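Putative S41 protease (PDB 3K50) is a putative serine peptidase of family S41 that probably cleaves peptide bonds, carrying a PDZ domain besides its peptidase domain. Local coordinates at residues 319-325 with 364-370; 212-216 with 244-249; 255-261 with 273-279. All blocks are in the same frame, centred on the assembly; numbering follows the deposited sequence.

Interaction 1: 319-325 with 364-370; sequences VLIGTKT and FKPTYEY
Thr325 and Phe364 hold each other at one end of this contact: Phe364 N gives a nearly straight hydrogen bond to Thr325 OG1 (2.7 Å, 176° at the hydrogen), and Thr325 N returns one to Phe364 O. With OG1 set between the backbone N and the carbonyl carbon (chi1 66°), the hydroxyl lies alongside the Phe364 CB, and it bonds Glu306 as well. At the other end Leu320 N finds Thr367 OG1 at 3.0 Å, while Leu320 O accepts Tyr368 N and, weakly, Thr367 N. Gly322 uses both its N and its O, toward Tyr368 O and Tyr370 N. At its phi of 137° a CB would jam against the preceding carbonyl O, which calls for glycine. Between these grips Leu320 CD1 rests on Phe364 CB at 3.6 Å, and Pro366 lays CG 3.3 Å from Gly322 O. Val319 CG1 meets the edge of the Tyr368 ring, in its plane, 3.8 Å from CE1. Further out, helix 388-398 covers Ile321 and Tyr368, and helix 304-312 backs Leu320 and Phe364. This is a parallel strand pair, with short strand 368-369 edging the mixed sheet of the peptidase domain, consistent with its ClpP/crotonase-like fold.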
loop_
_atom_site.group_PDB
_atom_site.type_symbol
_atom_site.label_atom_id
_atom_site.label_comp_id
_atom_site.label_asym_id
_atom_site.label_seq_id
_atom_site.Cartn_x
_atom_site.Cartn_y
_atom_site.Cartn_z
ATOM N N VAL A 319 -6.032 -14.250 8.678
ATOM C CA VAL A 319 -4.917 -14.305 9.602
ATOM C C VAL A 319 -3.965 -13.232 9.180
ATOM O O VAL A 319 -3.537 -13.229 8.054
ATOM C CB VAL A 319 -4.212 -15.696 9.530
ATOM C CG1 VAL A 319 -2.894 -15.686 10.299
ATOM C CG2 VAL A 319 -5.187 -16.877 9.986
ATOM N N LEU A 320 -3.640 -12.335 10.096
ATOM C CA LEU A 320 -2.777 -11.207 9.868
ATOM C C LEU A 320 -1.389 -11.486 10.410
ATOM O O LEU A 320 -1.252 -11.845 11.554
ATOM C CB LEU A 320 -3.342 -9.954 10.522
ATOM C CG LEU A 320 -4.751 -9.524 10.092
ATOM C CD1 LEU A 320 -5.128 -8.244 10.834
ATOM C CD2 LEU A 320 -4.840 -9.380 8.557
ATOM N N ILE A 321 -0.387 -11.335 9.530
ATOM C CA ILE A 321 1.022 -11.591 9.827
ATOM C C ILE A 321 1.837 -10.374 9.462
ATOM O O ILE A 321 1.717 -9.866 8.366
ATOM C CB ILE A 321 1.528 -12.825 9.042
ATOM C CG1 ILE A 321 0.859 -14.102 9.555
ATOM C CG2 ILE A 321 3.092 -13.022 9.180
ATOM C CD1 ILE A 321 1.084 -15.298 8.635
ATOM N N GLY A 322 2.626 -9.847 10.403
ATOM C CA GLY A 322 3.449 -8.639 10.105
ATOM C C GLY A 322 3.377 -7.689 11.272
ATOM O O GLY A 322 3.526 -8.126 12.387
ATOM N N THR A 323 3.091 -6.399 11.006
ATOM C CA THR A 323 2.998 -5.386 12.056
ATOM C C THR A 323 1.653 -4.686 11.907
ATOM O O THR A 323 0.991 -4.838 10.899
ATOM C CB THR A 323 4.184 -4.407 12.056
ATOM O OG1 THR A 323 4.357 -3.810 10.772
ATOM C CG2 THR A 323 5.530 -5.119 12.502
ATOM N N LYS A 324 1.262 -3.915 12.893
ATOM C CA LYS A 324 -0.067 -3.276 12.891
ATOM C C LYS A 324 -0.324 -2.385 11.668
ATOM O O LYS A 324 0.618 -1.710 11.166
ATOM C CB LYS A 324 -0.212 -2.540 14.245
ATOM C CG LYS A 324 -1.514 -1.899 14.459
ATOM C CD LYS A 324 -2.023 -1.863 15.905
ATOM C CE LYS A 324 -1.692 -0.649 16.741
ATOM N NZ LYS A 324 -2.971 -0.331 17.597
ATOM N N THR A 325 -1.563 -2.390 11.158
ATOM C CA THR A 325 -1.989 -1.564 10.008
ATOM C C THR A 325 -2.125 -0.097 10.432
ATOM O O THR A 325 -1.991 0.214 11.585
ATOM C CB THR A 325 -3.294 -2.077 9.331
ATOM O OG1 THR A 325 -4.417 -1.949 10.231
ATOM C CG2 THR A 325 -3.104 -3.514 8.899
ATOM N N PHE A 364 -5.195 -2.596 12.706
ATOM C CA PHE A 364 -5.426 -3.991 13.040
ATOM C C PHE A 364 -4.121 -4.561 13.558
ATOM O O PHE A 364 -3.112 -4.564 12.854
ATOM C CB PHE A 364 -5.841 -4.816 11.827
ATOM C CG PHE A 364 -7.305 -4.681 11.442
ATOM C CD1 PHE A 364 -8.297 -5.281 12.210
ATOM C CD2 PHE A 364 -7.669 -4.051 10.290
ATOM C CE1 PHE A 364 -9.610 -5.220 11.823
ATOM C CE2 PHE A 364 -9.009 -3.988 9.886
ATOM C CZ PHE A 364 -9.971 -4.558 10.672
ATOM N N LYS A 365 -4.183 -5.109 14.752
ATOM C CA LYS A 365 -3.055 -5.781 15.348
ATOM C C LYS A 365 -2.819 -7.120 14.655
ATOM O O LYS A 365 -3.749 -7.850 14.368
ATOM C CB LYS A 365 -3.327 -5.982 16.835
ATOM C CG LYS A 365 -2.123 -6.459 17.596
ATOM C CD LYS A 365 -2.297 -6.503 19.145
ATOM C CE LYS A 365 -2.777 -7.860 19.679
ATOM N NZ LYS A 365 -2.474 -8.055 21.157
ATOM N N PRO A 366 -1.580 -7.465 14.382
ATOM C CA PRO A 366 -1.457 -8.757 13.718
ATOM C C PRO A 366 -1.782 -9.949 14.638
ATOM O O PRO A 366 -1.621 -9.864 15.864
ATOM C CB PRO A 366 0.041 -8.809 13.317
ATOM C CG PRO A 366 0.757 -7.928 14.232
ATOM C CD PRO A 366 -0.261 -6.801 14.581
ATOM N N THR A 367 -2.204 -11.052 14.029
ATOM C CA THR A 367 -2.398 -12.319 14.714
ATOM C C THR A 367 -1.021 -12.811 15.152
ATOM O O THR A 367 -0.835 -13.307 16.270
ATOM C CB THR A 367 -3.090 -13.381 13.815
ATOM O OG1 THR A 367 -4.136 -12.780 13.020
ATOM C CG2 THR A 367 -3.662 -14.562 14.664
ATOM N N TYR A 368 -0.026 -12.681 14.282
ATOM C CA TYR A 368 1.315 -13.053 14.623
ATOM C C TYR A 368 2.264 -11.913 14.239
ATOM O O TYR A 368 2.421 -11.590 13.042
ATOM C CB TYR A 368 1.716 -14.328 13.873
ATOM C CG TYR A 368 0.796 -15.507 14.116
ATOM C CD1 TYR A 368 -0.343 -15.682 13.347
ATOM C CD2 TYR A 368 1.051 -16.427 15.099
ATOM C CE1 TYR A 368 -1.204 -16.709 13.561
ATOM C CE2 TYR A 368 0.194 -17.494 15.312
ATOM C CZ TYR A 368 -0.953 -17.629 14.535
ATOM O OH TYR A 368 -1.845 -18.690 14.699
ATOM N N GLU A 369 2.951 -11.335 15.216
ATOM C CA GLU A 369 3.801 -10.177 14.940
ATOM C C GLU A 369 5.203 -10.532 14.462
ATOM O O GLU A 369 5.948 -11.226 15.173
ATOM C CB GLU A 369 3.892 -9.224 16.145
ATOM C CG GLU A 369 4.604 -7.936 15.748
ATOM C CD GLU A 369 4.493 -6.809 16.733
ATOM O OE1 GLU A 369 3.841 -6.941 17.801
ATOM O OE2 GLU A 369 5.084 -5.765 16.411
ATOM N N TYR A 370 5.512 -10.069 13.244
ATOM C CA TYR A 370 6.793 -10.231 12.601
ATOM C C TYR A 370 7.217 -8.907 11.975
ATOM O O TYR A 370 6.544 -8.398 11.072
ATOM C CB TYR A 370 6.709 -11.273 11.481
ATOM C CG TYR A 370 6.728 -12.691 11.961
ATOM C CD1 TYR A 370 5.553 -13.348 12.329
ATOM C CD2 TYR A 370 7.928 -13.413 12.015
ATOM C CE1 TYR A 370 5.578 -14.657 12.780
ATOM C CE2 TYR A 370 7.958 -14.700 12.483
ATOM C CZ TYR A 370 6.770 -15.317 12.864
ATOM O OH TYR A 370 6.785 -16.609 13.312
HETATM O O HOH W 1 -1.978 -6.637 11.145
HETATM O O HOH W 2 2.908 -4.047 15.240
#

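Interaction 2: 212-216 with 244-249; sequences LRRAF and LLCTML
Phe216 is wrapped by three side chains of the other helix, and Met248, a selenomethionine, does most of the wrapping. Its CG stands anti to the carbonyl carbon, and the chain runs on extended before turning at chi3 (-60°); that last bend carries CE over the ring face, 4.2 Å from the centroid of the Phe216 ring and 27° off its normal. SE sits more obliquely, which makes this a Met-aromatic contact with a CH-pi component, and Met248 CB lies 3.6 Å from Phe216 CD2. Leu249 reaches the same ring at its edge, CD2 lying in the ring plane 3.8 Å from CZ of Phe216. Leu245 CD1 also touches CZ of Phe216, at 3.7 Å. One turn earlier, Leu212 and Leu244 reach past one another from opposing helices, CD2 of Leu212 4.1 Å from CD2 of Leu244, and CG of Leu212 receives the methyl CE of Met248. Arg213 stretches straight from CG to NE and lays a guanidinium face under Leu244 CD2, which stands 3.9 Å above the plane; Asp210 and the carbonyl of Leu281 hold that flat group by its nitrogens. The axes of segments 212-216 and 244-249 run nearly parallel, 10° apart and 11.1 Å from each other at closest approach. Strands 187-194 and 226-230 lie beneath Leu212, Phe216, Leu245 and Leu249, so both helices pack on one sheet, while helix 304-312 flanks Cys246 of the second.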
loop_
_atom_site.group_PDB
_atom_site.type_symbol
_atom_site.label_atom_id
_atom_site.label_comp_id
_atom_site.label_asym_id
_atom_site.label_seq_id
_atom_site.Cartn_x
_atom_site.Cartn_y
_atom_site.Cartn_z
ATOM N N LEU A 212 -5.358 -8.305 -12.481
ATOM C CA LEU A 212 -5.760 -9.028 -11.239
ATOM C C LEU A 212 -6.641 -10.253 -11.564
ATOM O O LEU A 212 -6.423 -11.343 -11.032
ATOM C CB LEU A 212 -6.468 -8.087 -10.244
ATOM C CG LEU A 212 -6.874 -8.571 -8.857
ATOM C CD1 LEU A 212 -5.637 -8.886 -8.019
ATOM C CD2 LEU A 212 -7.717 -7.530 -8.109
ATOM N N ARG A 213 -7.608 -10.085 -12.461
ATOM C CA ARG A 213 -8.452 -11.173 -12.886
ATOM C C ARG A 213 -7.628 -12.272 -13.475
ATOM O O ARG A 213 -7.928 -13.458 -13.282
ATOM C CB ARG A 213 -9.468 -10.733 -13.942
ATOM C CG ARG A 213 -10.585 -9.871 -13.376
ATOM C CD ARG A 213 -11.555 -9.419 -14.421
ATOM N NE ARG A 213 -12.646 -8.618 -13.788
ATOM C CZ ARG A 213 -12.765 -7.271 -13.803
ATOM N NH1 ARG A 213 -11.896 -6.485 -14.418
ATOM N NH2 ARG A 213 -13.772 -6.676 -13.164
ATOM N N ARG A 214 -6.622 -11.889 -14.241
ATOM C CA ARG A 214 -5.813 -12.874 -14.941
ATOM C C ARG A 214 -5.053 -13.748 -13.965
ATOM O O ARG A 214 -4.925 -14.931 -14.209
ATOM C CB ARG A 214 -4.862 -12.174 -15.907
ATOM C CG ARG A 214 -4.072 -13.140 -16.809
ATOM C CD ARG A 214 -3.638 -12.533 -18.143
ATOM N NE ARG A 214 -3.060 -11.195 -18.013
ATOM C CZ ARG A 214 -3.694 -10.029 -18.217
ATOM N NH1 ARG A 214 -4.982 -9.931 -18.597
ATOM N NH2 ARG A 214 -3.010 -8.919 -18.039
ATOM N N ALA A 215 -4.524 -13.136 -12.906
ATOM C CA ALA A 215 -3.836 -13.808 -11.831
ATOM C C ALA A 215 -4.803 -14.818 -11.156
ATOM O O ALA A 215 -4.448 -15.983 -10.921
ATOM C CB ALA A 215 -3.347 -12.742 -10.784
ATOM N N PHE A 216 -6.035 -14.374 -10.867
ATOM C CA PHE A 216 -7.005 -15.273 -10.206
ATOM C C PHE A 216 -7.420 -16.463 -11.133
ATOM O O PHE A 216 -7.557 -17.599 -10.681
ATOM C CB PHE A 216 -8.172 -14.475 -9.640
ATOM C CG PHE A 216 -7.925 -13.949 -8.265
ATOM C CD1 PHE A 216 -7.058 -12.888 -8.046
ATOM C CD2 PHE A 216 -8.495 -14.550 -7.178
ATOM C CE1 PHE A 216 -6.779 -12.472 -6.767
ATOM C CE2 PHE A 216 -8.284 -14.093 -5.903
ATOM C CZ PHE A 216 -7.416 -13.058 -5.687
ATOM N N LEU A 244 -13.751 -6.047 -5.938
ATOM C CA LEU A 244 -13.350 -7.086 -6.910
ATOM C C LEU A 244 -12.482 -8.192 -6.245
ATOM O O LEU A 244 -12.809 -9.383 -6.310
ATOM C CB LEU A 244 -12.592 -6.457 -8.096
ATOM C CG LEU A 244 -11.961 -7.427 -9.129
ATOM C CD1 LEU A 244 -13.001 -8.345 -9.760
ATOM C CD2 LEU A 244 -11.159 -6.734 -10.198
ATOM N N LEU A 245 -11.431 -7.756 -5.546
ATOM C CA LEU A 245 -10.504 -8.633 -4.826
ATOM C C LEU A 245 -11.259 -9.538 -3.815
ATOM O O LEU A 245 -11.101 -10.772 -3.770
ATOM C CB LEU A 245 -9.444 -7.778 -4.118
ATOM C CG LEU A 245 -8.354 -8.533 -3.368
ATOM C CD1 LEU A 245 -7.576 -9.578 -4.306
ATOM C CD2 LEU A 245 -7.397 -7.571 -2.645
ATOM N N CYS A 246 -12.089 -8.932 -2.984
ATOM C CA CYS A 246 -12.864 -9.713 -2.037
ATOM C C CYS A 246 -13.760 -10.717 -2.664
ATOM O O CYS A 246 -13.889 -11.827 -2.158
ATOM C CB CYS A 246 -13.743 -8.792 -1.207
ATOM S SG CYS A 246 -12.786 -7.761 -0.027
ATOM N N THR A 247 -14.412 -10.319 -3.765
ATOM C CA THR A 247 -15.368 -11.174 -4.433
ATOM C C THR A 247 -14.640 -12.439 -4.910
ATOM O O THR A 247 -15.170 -13.539 -4.852
ATOM C CB THR A 247 -16.102 -10.360 -5.558
ATOM O OG1 THR A 247 -17.000 -9.385 -4.948
ATOM C CG2 THR A 247 -16.896 -11.282 -6.549
HETATM N N MSE A 248 -13.392 -12.278 -5.338
HETATM C CA MSE A 248 -12.656 -13.394 -5.905
HETATM C C MSE A 248 -11.977 -14.299 -4.852
HETATM O O MSE A 248 -11.668 -15.459 -5.152
HETATM C CB MSE A 248 -11.679 -12.892 -6.974
HETATM C CG MSE A 248 -12.339 -12.363 -8.260
HETATM SE SE MSE A 248 -11.255 -12.069 -9.816
HETATM C CE MSE A 248 -10.094 -10.815 -9.071
ATOM N N LEU A 249 -11.783 -13.817 -3.629
ATOM C CA LEU A 249 -11.170 -14.636 -2.561
ATOM C C LEU A 249 -12.206 -15.407 -1.768
ATOM O O LEU A 249 -11.930 -16.493 -1.303
ATOM C CB LEU A 249 -10.390 -13.755 -1.571
ATOM C CG LEU A 249 -9.141 -13.040 -2.043
ATOM C CD1 LEU A 249 -8.676 -11.872 -1.146
ATOM C CD2 LEU A 249 -8.010 -14.159 -2.138
#

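Interaction 3: 255-261 with 273-279; sequences MNQLLAL and QDLTFNP
Leu259 sets its tip on the face of the Phe277 ring. Its CB lies 3.4 Å from Leu275 O; with CG anti to the backbone N (chi1 176°), the chain is carried on over the aromatic ring. There CD1 comes down on the face, 3.8 Å from the centroid of the Phe277 ring and 3.4 Å from CZ of Phe277, a CH-pi contact. The side chain also packs on Met307 and Cys311 of helix 304-312 and on Cys246 of helix 239-249, and Tyr315 meets the Phe277 ring edge-to-face. The backbone around this pair is a classic beta bulge: Leu259 and Ala260 both face Leu275, whose single carbonyl O takes Leu259 N in its plane at 2.7 Å and Ala260 N tilted from it at 3.0 Å. Ala260 O answers with a bond from Leu275 N. Beyond the bulge, Asn256 N reaches Phe277 O and Phe277 N reaches Gln257 O, carrying the pairing past the strand ends. A water bridges Asn256 ND2 and Thr276 OG1, while Asp274 turns its carboxylate to Arg263. The chemistry is thus divided: backbone bonds fix the hairpin's register, one carbonyl serving two donors absorbs the extra residue, and apolar Leu259 and Phe277 press inward toward the helices.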
loop_
_atom_site.group_PDB
_atom_site.type_symbol
_atom_site.label_atom_id
_atom_site.label_comp_id
_atom_site.label_asym_id
_atom_site.label_seq_id
_atom_site.Cartn_x
_atom_site.Cartn_y
_atom_site.Cartn_z
HETATM N N MSE A 255 -21.575 -15.431 -2.391
HETATM C CA MSE A 255 -21.900 -14.556 -3.468
HETATM C C MSE A 255 -23.218 -13.876 -3.181
HETATM O O MSE A 255 -24.168 -14.526 -2.724
HETATM C CB MSE A 255 -21.974 -15.299 -4.792
HETATM C CG MSE A 255 -20.635 -15.891 -5.285
HETATM SE SE MSE A 255 -19.227 -14.485 -5.463
HETATM C CE MSE A 255 -18.294 -14.710 -3.851
ATOM N N ASN A 256 -23.233 -12.562 -3.454
ATOM C CA ASN A 256 -24.402 -11.682 -3.347
ATOM C C ASN A 256 -24.704 -11.206 -1.942
ATOM O O ASN A 256 -25.581 -10.397 -1.762
ATOM C CB ASN A 256 -25.658 -12.272 -4.007
ATOM C CG ASN A 256 -25.479 -12.560 -5.486
ATOM O OD1 ASN A 256 -25.869 -13.624 -5.986
ATOM N ND2 ASN A 256 -24.984 -11.589 -6.200
ATOM N N GLN A 257 -23.930 -11.657 -0.964
ATOM C CA GLN A 257 -24.068 -11.178 0.405
ATOM C C GLN A 257 -23.429 -9.803 0.548
ATOM O O GLN A 257 -22.554 -9.433 -0.227
ATOM C CB GLN A 257 -23.480 -12.229 1.377
ATOM C CG GLN A 257 -24.322 -13.559 1.269
ATOM C CD GLN A 257 -24.026 -14.614 2.304
ATOM O OE1 GLN A 257 -24.003 -15.821 2.002
ATOM N NE2 GLN A 257 -23.810 -14.191 3.498
ATOM N N LEU A 258 -23.853 -9.057 1.566
ATOM C CA LEU A 258 -23.320 -7.725 1.822
ATOM C C LEU A 258 -21.820 -7.742 2.205
ATOM O O LEU A 258 -21.398 -8.527 3.027
ATOM C CB LEU A 258 -24.135 -7.018 2.947
ATOM C CG LEU A 258 -25.551 -6.520 2.544
ATOM C CD1 LEU A 258 -26.336 -6.163 3.834
ATOM C CD2 LEU A 258 -25.543 -5.331 1.505
ATOM N N LEU A 259 -21.036 -6.868 1.587
ATOM C CA LEU A 259 -19.623 -6.798 1.835
ATOM C C LEU A 259 -19.256 -5.514 2.580
ATOM O O LEU A 259 -18.468 -5.526 3.502
ATOM C CB LEU A 259 -18.846 -6.841 0.525
ATOM C CG LEU A 259 -17.325 -6.683 0.692
ATOM C CD1 LEU A 259 -16.723 -7.922 1.328
ATOM C CD2 LEU A 259 -16.710 -6.325 -0.679
ATOM N N ALA A 260 -19.746 -4.390 2.087
ATOM C CA ALA A 260 -19.443 -3.079 2.667
ATOM C C ALA A 260 -20.589 -2.112 2.533
ATOM O O ALA A 260 -21.341 -2.129 1.528
ATOM C CB ALA A 260 -18.169 -2.480 2.054
ATOM N N LEU A 261 -20.708 -1.259 3.551
ATOM C CA LEU A 261 -21.789 -0.288 3.667
ATOM C C LEU A 261 -21.105 1.047 3.706
ATOM O O LEU A 261 -20.491 1.396 4.701
ATOM C CB LEU A 261 -22.602 -0.546 4.935
ATOM C CG LEU A 261 -23.231 -1.925 5.236
ATOM C CD1 LEU A 261 -23.985 -1.818 6.532
ATOM C CD2 LEU A 261 -24.147 -2.427 4.094
ATOM N N GLN A 273 -23.875 3.638 -0.485
ATOM C CA GLN A 273 -23.800 2.454 -1.321
ATOM C C GLN A 273 -23.624 1.208 -0.518
ATOM O O GLN A 273 -22.843 1.222 0.440
ATOM C CB GLN A 273 -22.559 2.459 -2.211
ATOM C CG GLN A 273 -22.626 3.051 -3.481
ATOM C CD GLN A 273 -21.385 2.727 -4.321
ATOM O OE1 GLN A 273 -20.325 3.307 -4.114
ATOM N NE2 GLN A 273 -21.540 1.831 -5.298
ATOM N N ASP A 274 -24.267 0.120 -0.979
ATOM C CA ASP A 274 -24.172 -1.220 -0.376
ATOM C C ASP A 274 -23.411 -2.073 -1.379
ATOM O O ASP A 274 -23.952 -2.447 -2.437
ATOM C CB ASP A 274 -25.572 -1.863 -0.135
ATOM C CG ASP A 274 -26.337 -1.215 1.008
ATOM O OD1 ASP A 274 -25.654 -0.563 1.754
ATOM O OD2 ASP A 274 -27.563 -1.399 1.248
ATOM N N LEU A 275 -22.164 -2.362 -1.086
ATOM C CA LEU A 275 -21.363 -3.249 -1.950
ATOM C C LEU A 275 -21.566 -4.684 -1.491
ATOM O O LEU A 275 -21.546 -5.003 -0.289
ATOM C CB LEU A 275 -19.897 -2.869 -1.888
ATOM C CG LEU A 275 -19.546 -1.399 -2.248
ATOM C CD1 LEU A 275 -18.109 -1.170 -2.170
ATOM C CD2 LEU A 275 -20.107 -0.977 -3.664
ATOM N N THR A 276 -21.755 -5.562 -2.461
ATOM C CA THR A 276 -21.842 -6.975 -2.207
ATOM C C THR A 276 -20.662 -7.766 -2.775
ATOM O O THR A 276 -19.837 -7.240 -3.539
ATOM C CB THR A 276 -23.101 -7.563 -2.886
ATOM O OG1 THR A 276 -22.942 -7.514 -4.335
ATOM C CG2 THR A 276 -24.339 -6.824 -2.429
ATOM N N PHE A 277 -20.591 -9.042 -2.384
ATOM C CA PHE A 277 -19.731 -9.978 -3.050
ATOM C C PHE A 277 -20.474 -10.140 -4.385
ATOM O O PHE A 277 -21.521 -10.773 -4.443
ATOM C CB PHE A 277 -19.611 -11.301 -2.302
ATOM C CG PHE A 277 -18.842 -11.239 -0.990
ATOM C CD1 PHE A 277 -17.472 -11.255 -0.965
ATOM C CD2 PHE A 277 -19.509 -11.287 0.207
ATOM C CE1 PHE A 277 -16.774 -11.238 0.238
ATOM C CE2 PHE A 277 -18.837 -11.289 1.377
ATOM C CZ PHE A 277 -17.475 -11.255 1.415
ATOM N N ASN A 278 -19.962 -9.537 -5.460
ATOM C CA ASN A 278 -20.719 -9.461 -6.726
ATOM C C ASN A 278 -20.110 -10.300 -7.838
ATOM O O ASN A 278 -19.144 -9.880 -8.474
ATOM C CB ASN A 278 -20.821 -7.991 -7.138
ATOM C CG ASN A 278 -21.695 -7.753 -8.339
ATOM O OD1 ASN A 278 -22.196 -8.677 -9.030
ATOM N ND2 ASN A 278 -21.901 -6.475 -8.608
ATOM N N PRO A 279 -20.718 -11.463 -8.119
ATOM C CA PRO A 279 -20.118 -12.366 -9.076
ATOM C C PRO A 279 -20.066 -11.862 -10.512
ATOM O O PRO A 279 -19.237 -12.333 -11.301
ATOM C CB PRO A 279 -20.956 -13.651 -8.936
ATOM C CG PRO A 279 -22.308 -13.167 -8.488
ATOM C CD PRO A 279 -21.993 -11.983 -7.578
HETATM O O HOH W 3 -24.529 -9.037 -5.857
#

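How the interactions relate
Interaction 2 is wholly buried and purely a matter of side chains, whereas interactions 1 and 3 are only partly buried and are held chiefly by backbone bonds between strands. The strands differ: interaction 1 pairs in parallel at the edge of the mixed sheet, interaction 3 forms an antiparallel hairpin of another sheet. Interactions 2 and 3 touch, their centres about 15 Å apart: Thr247 OG1 is probably hydrogen-bonded to Asn278 N, and Thr247 O packs on Met255 CE. Interaction 1 stays apart, its nearest atoms about 10 Å from interaction 2. Helix 304-312 is common ground, packing against residues of interactions 1 and 3 and, in segment 244-249, against Cys246.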